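Local structure of HI1317 (Haemophilus influenzae, 1JOV) at residues L26-G31 against Y101-H106; K132-F137 against S261-I266; W226-K231 against Q242-L247. The protein probably interconverts the alpha and beta anomers of D-glucose 6-phosphate, acting as a glucose-6-phosphate 1-epimerase. One frame throughout, in Å; residues are numbered along the deposited sequence.

Contact 1. Residues L26-G31 against Y101-H106; sequences LKHAVG and YYISVH
His28 is the residue that reaches across to 101-106, and its polar contact is made with main-chain carbonyls. His28 NE2 gives a weak hydrogen bond to Val105 O, 3.4 Å away and bent to 141° at the hydrogen, with the acceptor standing obliquely to the imidazole. Ser104 O comes in differently: it lies at the ring edge, near the ring plane, and approaches His28 CE1 to 3.0 Å. Two successive carbonyls therefore gather round the CE1-NE2 side of one ring. The ring gets there because CG is anti to the backbone N (chi1 -180°), which extends the side chain from the end of its strand toward 101-106.

Methyl groups pack beside this. Ile103 brings its CG2 obliquely to the imidazole, 3.9 Å from His28 CE1, the two side chains running past each other in opposite directions. Farther on, Val30 rests its CG1 methyl on the backbone of His106, 3.5 Å from His106 O, while the His106 side chain starts out away from this contact.

Within 26-31, backbone bonds close a type I turn from His28 to Gly31, with Gly31 N bonded to His28 O at 2.9 Å and His28 N bonded back to Gly31 O. Gln48 holds the turn from outside through Ala29 O, and Val108 of strand 107-115 also touches the His28 side chain.

This is a surface meeting of two beta hairpins from different antiparallel sheets: the turn joining strands 21-28 and 31-36 rests against the one joining 97-104 and 107-115.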
# COMPACT_ATOMS: atom_id res chain seq x y z
N LEU A 26 -10.39 4.16 -12.29
CA LEU A 26 -10.86 5.52 -12.16
C LEU A 26 -10.05 6.45 -13.11
O LEU A 26 -8.79 6.39 -13.14
CB LEU A 26 -10.50 5.92 -10.76
CG LEU A 26 -10.91 7.36 -10.51
CD1 LEU A 26 -12.42 7.58 -10.58
CD2 LEU A 26 -10.33 7.85 -9.14
N LYS A 27 -10.75 7.25 -13.93
CA LYS A 27 -10.10 8.28 -14.76
C LYS A 27 -10.87 9.58 -14.58
O LYS A 27 -12.03 9.67 -15.00
CB LYS A 27 -10.09 7.90 -16.22
CG LYS A 27 -9.10 6.81 -16.47
CD LYS A 27 -9.00 6.48 -17.99
CE LYS A 27 -8.04 5.31 -18.25
NZ LYS A 27 -8.19 4.20 -17.25
N HIS A 28 -10.22 10.53 -13.93
CA HIS A 28 -10.93 11.72 -13.48
C HIS A 28 -10.02 12.89 -13.57
O HIS A 28 -8.88 12.73 -13.86
CB HIS A 28 -11.29 11.49 -12.02
CG HIS A 28 -12.05 12.64 -11.37
ND1 HIS A 28 -13.41 12.65 -11.33
CD2 HIS A 28 -11.62 13.68 -10.63
CE1 HIS A 28 -13.82 13.70 -10.62
NE2 HIS A 28 -12.75 14.33 -10.18
N ALA A 29 -10.59 14.07 -13.42
CA ALA A 29 -9.73 15.24 -13.43
C ALA A 29 -8.59 15.10 -12.46
O ALA A 29 -7.45 15.50 -12.76
CB ALA A 29 -10.53 16.45 -13.09
N VAL A 30 -8.86 14.52 -11.29
CA VAL A 30 -7.83 14.39 -10.29
C VAL A 30 -6.72 13.38 -10.65
O VAL A 30 -5.61 13.39 -10.04
CB VAL A 30 -8.45 14.04 -8.96
CG1 VAL A 30 -9.50 15.11 -8.52
CG2 VAL A 30 -9.13 12.74 -9.10
N GLY A 31 -6.94 12.59 -11.69
CA GLY A 31 -5.95 11.65 -12.12
C GLY A 31 -6.53 10.26 -12.35
O GLY A 31 -7.72 10.11 -12.57
N TYR A 101 -19.31 4.95 -3.62
CA TYR A 101 -18.42 5.79 -4.46
C TYR A 101 -19.09 7.19 -4.58
O TYR A 101 -20.31 7.28 -4.72
CB TYR A 101 -18.14 5.12 -5.81
CG TYR A 101 -19.35 4.73 -6.62
CD1 TYR A 101 -19.99 3.52 -6.45
CD2 TYR A 101 -19.84 5.62 -7.58
CE1 TYR A 101 -21.11 3.19 -7.28
CE2 TYR A 101 -20.91 5.31 -8.37
CZ TYR A 101 -21.52 4.14 -8.26
OH TYR A 101 -22.61 3.93 -9.06
N TYR A 102 -18.29 8.25 -4.35
CA TYR A 102 -18.70 9.66 -4.40
C TYR A 102 -17.77 10.33 -5.40
O TYR A 102 -16.55 10.43 -5.19
CB TYR A 102 -18.65 10.41 -3.05
CG TYR A 102 -18.87 11.92 -3.15
CD1 TYR A 102 -20.16 12.49 -3.24
CD2 TYR A 102 -17.79 12.80 -3.16
CE1 TYR A 102 -20.36 13.87 -3.35
CE2 TYR A 102 -17.98 14.19 -3.25
CZ TYR A 102 -19.25 14.72 -3.35
OH TYR A 102 -19.43 16.08 -3.47
N ILE A 103 -18.36 10.88 -6.41
CA ILE A 103 -17.62 11.62 -7.42
C ILE A 103 -18.06 13.07 -7.57
O ILE A 103 -19.23 13.36 -7.78
CB ILE A 103 -17.74 10.89 -8.74
CG1 ILE A 103 -17.19 9.48 -8.62
CG2 ILE A 103 -17.01 11.64 -9.86
CD1 ILE A 103 -17.61 8.57 -9.76
N SER A 104 -17.05 13.98 -7.44
CA SER A 104 -17.29 15.40 -7.62
C SER A 104 -16.11 16.08 -8.29
O SER A 104 -15.07 15.47 -8.52
CB SER A 104 -17.55 16.02 -6.29
OG SER A 104 -16.37 16.25 -5.57
N VAL A 105 -16.27 17.38 -8.60
CA VAL A 105 -15.30 18.08 -9.34
C VAL A 105 -13.88 17.89 -8.91
O VAL A 105 -13.03 17.65 -9.73
CB VAL A 105 -15.64 19.62 -9.35
CG1 VAL A 105 -14.38 20.43 -9.52
CG2 VAL A 105 -16.62 19.89 -10.41
N HIS A 106 -13.58 18.07 -7.62
CA HIS A 106 -12.15 17.97 -7.29
C HIS A 106 -11.80 16.79 -6.43
O HIS A 106 -10.76 16.82 -5.79
CB HIS A 106 -11.66 19.22 -6.55
CG HIS A 106 -11.75 20.47 -7.36
ND1 HIS A 106 -10.94 20.70 -8.45
CD2 HIS A 106 -12.59 21.52 -7.27
CE1 HIS A 106 -11.27 21.86 -8.98
NE2 HIS A 106 -12.26 22.38 -8.29

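Contact 2. Residues K132-F137 against S261-I266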
# COMPACT_ATOMS: atom_id res chain seq x y z
N LYS A 132 -3.84 14.51 -3.69
CA LYS A 132 -3.17 13.59 -2.78
C LYS A 132 -4.01 12.29 -2.76
O LYS A 132 -5.10 12.26 -3.31
CB LYS A 132 -2.97 14.24 -1.41
CG LYS A 132 -2.40 15.65 -1.42
CD LYS A 132 -2.05 16.13 -0.01
CE LYS A 132 -1.05 17.28 -0.03
NZ LYS A 132 -0.88 17.90 1.32
N CYS A 133 -3.51 11.21 -2.10
CA CYS A 133 -4.28 9.96 -1.96
C CYS A 133 -4.41 9.61 -0.48
O CYS A 133 -3.42 9.27 0.16
CB CYS A 133 -3.65 8.81 -2.74
SG CYS A 133 -4.41 7.18 -2.44
N HIS A 134 -5.65 9.70 0.06
CA HIS A 134 -5.70 9.37 1.48
C HIS A 134 -6.37 8.00 1.66
O HIS A 134 -7.57 7.87 1.39
CB HIS A 134 -6.47 10.48 2.22
CG HIS A 134 -6.36 10.38 3.72
ND1 HIS A 134 -6.94 11.29 4.58
CD2 HIS A 134 -5.72 9.47 4.50
CE1 HIS A 134 -6.67 10.96 5.83
NE2 HIS A 134 -5.93 9.86 5.82
N LEU A 135 -5.66 7.00 2.09
CA LEU A 135 -6.15 5.66 2.26
C LEU A 135 -6.24 5.29 3.76
O LEU A 135 -5.23 5.38 4.45
CB LEU A 135 -5.15 4.77 1.58
CG LEU A 135 -5.53 3.34 1.39
CD1 LEU A 135 -4.74 2.74 0.24
CD2 LEU A 135 -5.31 2.55 2.66
N THR A 136 -7.40 4.92 4.23
CA THR A 136 -7.60 4.60 5.66
C THR A 136 -8.15 3.21 5.80
O THR A 136 -9.04 2.83 5.03
CB THR A 136 -8.65 5.55 6.27
OG1 THR A 136 -8.17 6.88 6.18
CG2 THR A 136 -8.89 5.20 7.73
N PHE A 137 -7.63 2.45 6.73
CA PHE A 137 -8.11 1.12 7.03
C PHE A 137 -8.73 1.12 8.43
O PHE A 137 -8.11 1.66 9.34
CB PHE A 137 -6.97 0.05 7.00
CG PHE A 137 -7.33 -1.31 7.56
CD1 PHE A 137 -7.89 -2.27 6.74
CD2 PHE A 137 -7.18 -1.63 8.91
CE1 PHE A 137 -8.27 -3.53 7.23
CE2 PHE A 137 -7.55 -2.87 9.42
CZ PHE A 137 -8.11 -3.84 8.59
N SER A 261 -8.73 3.18 13.44
CA SER A 261 -8.19 3.16 12.11
C SER A 261 -6.73 3.53 12.01
O SER A 261 -6.12 4.04 13.00
CB SER A 261 -9.01 4.10 11.25
OG SER A 261 -8.87 5.36 11.82
N LEU A 262 -6.13 3.31 10.84
CA LEU A 262 -4.80 3.78 10.60
C LEU A 262 -4.84 4.23 9.15
O LEU A 262 -5.54 3.64 8.32
CB LEU A 262 -3.74 2.75 10.95
CG LEU A 262 -3.36 1.70 9.88
CD1 LEU A 262 -2.07 0.99 10.26
CD2 LEU A 262 -4.49 0.68 9.71
N SER A 263 -4.11 5.29 8.82
CA SER A 263 -4.15 5.73 7.46
C SER A 263 -2.88 6.40 7.02
O SER A 263 -1.99 6.65 7.83
CB SER A 263 -5.29 6.72 7.27
OG SER A 263 -5.08 7.91 8.01
N VAL A 264 -2.82 6.69 5.73
CA VAL A 264 -1.69 7.40 5.12
C VAL A 264 -2.21 8.33 4.04
O VAL A 264 -3.15 8.02 3.29
CB VAL A 264 -0.62 6.45 4.56
CG1 VAL A 264 -1.18 5.64 3.40
CG2 VAL A 264 0.63 7.22 4.14
N GLU A 265 -1.59 9.45 4.01
CA GLU A 265 -1.87 10.44 2.98
C GLU A 265 -0.60 10.59 2.13
O GLU A 265 0.47 10.95 2.63
CB GLU A 265 -2.23 11.83 3.61
CG GLU A 265 -2.57 12.88 2.59
CD GLU A 265 -2.74 14.31 3.20
OE1 GLU A 265 -3.85 14.61 3.70
OE2 GLU A 265 -1.77 15.11 3.14
N ILE A 266 -0.71 10.25 0.86
CA ILE A 266 0.36 10.28 -0.16
C ILE A 266 0.24 11.48 -1.11
O ILE A 266 -0.85 11.81 -1.59
CB ILE A 266 0.34 8.96 -0.99
CG1 ILE A 266 -0.01 7.77 -0.08
CG2 ILE A 266 1.68 8.75 -1.67
CD1 ILE A 266 0.32 6.43 -0.70
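Ser261 meets Thr136 and Phe137 where the two segments start to pair: Ser261 CB lies 3.7 Å from the CG2 of Thr136, whose side chain shares a face of the sheet with His134, Ser263 and Glu265. Leu262 then exchanges backbone hydrogen bonds with Phe137 in both directions. On the other side of the sheet Leu262 CD2 comes obliquely to the phenyl ring, 3.6 Å from Phe137 CD2.

Ser263 is the polar centre. Its OG lies at the edge of the His134 imidazole, in the ring plane, 3.1 Å from His134 NE2, in a fairly straight hydrogen bond (163°) that either partner could donate. A chi1 of 65° sets OG between its own backbone N and carbonyl carbon, where it meets that nitrogen, while Ser263 CB packs 3.1 Å from Thr136 OG1. Val264 pairs with Leu135 through two more backbone bonds, Val264 CG1 lying 4.5 Å from Leu135 CB; the Val264 carbonyl also approaches the edge of the His134 ring.

Glu265 lays CB over one face of that imidazole, toward the rim. Its extended chain crosses that of Lys132, giving a long, weak salt bridge of 3.4 Å between Glu265 OE2 and Lys132 NZ. Ile266 makes the last pair of the two segments, with Cys133, through two backbone bonds, the shorter being Cys133 N to Ile266 O at 2.8 Å.

Both strands run antiparallel (171°) in the middle of a larger sheet, between strands 121-129 and 211-218. Leu135, Val264 and Ile266 face strand 145-154 through Leu149 and Phe153, and Leu42 and Trp45 of strand 41-47 also pack on this side.

Contact 3. Residues W226-K231 against Q242-L247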
# COMPACT_ATOMS: atom_id res chain seq x y z
N TRP A 226 11.36 -1.31 3.61
CA TRP A 226 11.72 -2.62 3.03
C TRP A 226 12.06 -2.59 1.53
O TRP A 226 11.33 -2.03 0.75
CB TRP A 226 10.60 -3.62 3.14
CG TRP A 226 10.87 -4.95 2.51
CD1 TRP A 226 11.89 -5.84 2.80
CD2 TRP A 226 10.17 -5.51 1.37
NE1 TRP A 226 11.81 -6.94 1.98
CE2 TRP A 226 10.74 -6.78 1.11
CE3 TRP A 226 9.04 -5.11 0.62
CZ2 TRP A 226 10.30 -7.58 0.08
CZ3 TRP A 226 8.60 -5.93 -0.42
CH2 TRP A 226 9.19 -7.16 -0.66
N ASN A 227 13.18 -3.24 1.15
CA ASN A 227 13.61 -3.43 -0.26
C ASN A 227 14.36 -4.75 -0.26
O ASN A 227 15.29 -4.93 0.53
CB ASN A 227 14.45 -2.24 -0.79
CG ASN A 227 14.79 -2.39 -2.30
OD1 ASN A 227 15.52 -3.33 -2.68
ND2 ASN A 227 14.18 -1.56 -3.16
N PRO A 228 13.90 -5.72 -1.01
CA PRO A 228 14.43 -7.07 -0.94
C PRO A 228 15.84 -7.15 -1.60
O PRO A 228 16.56 -8.15 -1.42
CB PRO A 228 13.43 -7.89 -1.77
CG PRO A 228 12.86 -6.92 -2.75
CD PRO A 228 12.84 -5.61 -2.03
N TRP A 229 16.16 -6.15 -2.38
CA TRP A 229 17.47 -6.03 -3.00
C TRP A 229 17.72 -7.31 -3.83
O TRP A 229 17.02 -7.56 -4.81
CB TRP A 229 18.54 -5.69 -1.93
CG TRP A 229 19.86 -5.25 -2.48
CD1 TRP A 229 20.95 -6.05 -2.68
CD2 TRP A 229 20.24 -3.94 -2.92
NE1 TRP A 229 21.99 -5.33 -3.22
CE2 TRP A 229 21.60 -4.02 -3.34
CE3 TRP A 229 19.58 -2.68 -2.97
CZ2 TRP A 229 22.27 -2.97 -3.88
CZ3 TRP A 229 20.30 -1.59 -3.46
CH2 TRP A 229 21.62 -1.76 -3.92
N HIS A 230 18.69 -8.16 -3.44
CA HIS A 230 18.96 -9.35 -4.27
C HIS A 230 18.21 -10.65 -3.96
O HIS A 230 18.35 -11.64 -4.68
CB HIS A 230 20.45 -9.65 -4.36
CG HIS A 230 21.16 -8.77 -5.33
ND1 HIS A 230 22.48 -8.95 -5.65
CD2 HIS A 230 20.71 -7.75 -6.10
CE1 HIS A 230 22.84 -8.05 -6.55
NE2 HIS A 230 21.78 -7.31 -6.84
N LYS A 231 17.40 -10.68 -2.86
CA LYS A 231 16.67 -11.91 -2.50
C LYS A 231 15.63 -12.20 -3.53
O LYS A 231 14.91 -11.31 -4.00
CB LYS A 231 15.93 -11.79 -1.18
CG LYS A 231 16.81 -11.67 0.05
CD LYS A 231 15.98 -11.45 1.31
CE LYS A 231 15.87 -12.73 2.12
NZ LYS A 231 15.03 -12.53 3.33
N GLN A 242 14.80 -2.62 -8.17
CA GLN A 242 15.42 -1.36 -8.53
C GLN A 242 14.44 -0.25 -8.70
O GLN A 242 14.82 0.93 -8.66
CB GLN A 242 16.15 -1.52 -9.88
CG GLN A 242 17.24 -2.55 -9.84
CD GLN A 242 18.12 -2.48 -11.07
OE1 GLN A 242 19.27 -2.05 -10.98
NE2 GLN A 242 17.60 -2.93 -12.21
N LYS A 243 13.15 -0.60 -8.85
CA LYS A 243 12.17 0.43 -9.18
C LYS A 243 11.12 0.58 -8.09
O LYS A 243 10.11 1.27 -8.29
CB LYS A 243 11.48 0.11 -10.54
CG LYS A 243 12.43 0.04 -11.75
CD LYS A 243 12.78 1.36 -12.37
CE LYS A 243 13.48 1.11 -13.72
NZ LYS A 243 14.54 0.03 -13.66
N MET A 244 11.39 0.03 -6.91
CA MET A 244 10.38 0.06 -5.83
C MET A 244 11.07 0.28 -4.47
O MET A 244 12.28 0.10 -4.29
CB MET A 244 9.60 -1.24 -5.79
CG MET A 244 10.44 -2.46 -5.64
SD MET A 244 10.96 -2.84 -4.00
CE MET A 244 9.56 -3.73 -3.60
N LEU A 245 10.27 0.76 -3.54
CA LEU A 245 10.65 0.83 -2.16
C LEU A 245 9.35 0.83 -1.34
O LEU A 245 8.44 1.62 -1.60
CB LEU A 245 11.44 2.07 -1.87
CG LEU A 245 11.89 2.34 -0.44
CD1 LEU A 245 12.69 1.11 -0.00
CD2 LEU A 245 12.73 3.63 -0.36
N CYS A 246 9.33 -0.02 -0.33
CA CYS A 246 8.19 0.00 0.62
C CYS A 246 8.45 0.82 1.88
O CYS A 246 9.45 0.62 2.57
CB CYS A 246 7.85 -1.41 1.01
SG CYS A 246 7.07 -2.35 -0.34
N LEU A 247 7.52 1.73 2.19
CA LEU A 247 7.51 2.54 3.42
C LEU A 247 6.09 2.28 3.97
O LEU A 247 5.13 2.95 3.55
CB LEU A 247 7.82 4.01 3.21
CG LEU A 247 8.41 4.61 4.49
CD1 LEU A 247 9.05 5.96 4.22
CD2 LEU A 247 7.35 4.74 5.57
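Cys246 and Trp226 touch through sulfur and ring: Cys246 SG lies at the edge of the indole, near its plane, 3.5 Å from Trp226 CE3. This sulfur-aromatic contact places SG 83° off the normal of the six-membered ring. Behind it, the two residues form an antiparallel hydrogen-bonded pair, with Trp226 N 2.9 Å from Cys246 O and a matching bond from Cys246 N to Trp226 O.

Met244 fills the next place along. Its chain bends at chi2 and chi3 (81° and 87°), which brings Met244 CE 4.0 Å from Trp226 CZ3 and turns Met244 SD toward Pro228, 3.9 Å from Pro228 CD. That same CD lies over one face of the indole, toward its rim. Leu245 leaves by the other side of the sheet, Leu245 CD1 being 3.5 Å from Trp226 O.

The pair belongs to the seam between strands 222-227 and 244-251, in the sheet that carries the predicted active-site residues of this galactose mutarotase-like fold: His150 touches Cys246, and the side chain of Glu248 is about 4 Å from that of Trp226.

Asn227 shapes the chain as it leaves the strand. Asn227 OD1 accepts from Trp229 N at 2.9 Å, an Asx turn, and Asn227 ND2 hydrogen-bonds to Tyr241 O while lying 2.8 Å from Met244 O. A type II' turn from Pro228 to Lys231 follows, and the rings of Trp229 and His230 both meet Tyr241.

In the fold
Contact 1 is at the surface, contact 2 is partly buried and contact 3 is buried. Contacts 1 and 2 reach the same eight-stranded sheet, with centres about 17 Å apart: contact 1 joins its outer strand 97-104 to strand 21-28 of a separate sheet, while contact 2 lies between two inner strands. Contact 3 belongs to the seven-stranded sheet, and contacts 2 and 3 come within about 6 Å at their nearest atoms without touching. Chemistry follows place. Contact 1 has a weak side-chain bond to a carbonyl and no strand pairing, contact 2 has continuous backbone pairing with polar and apolar sides, and contact 3 combines a single bridge with sulfur and indole beside the predicted active site.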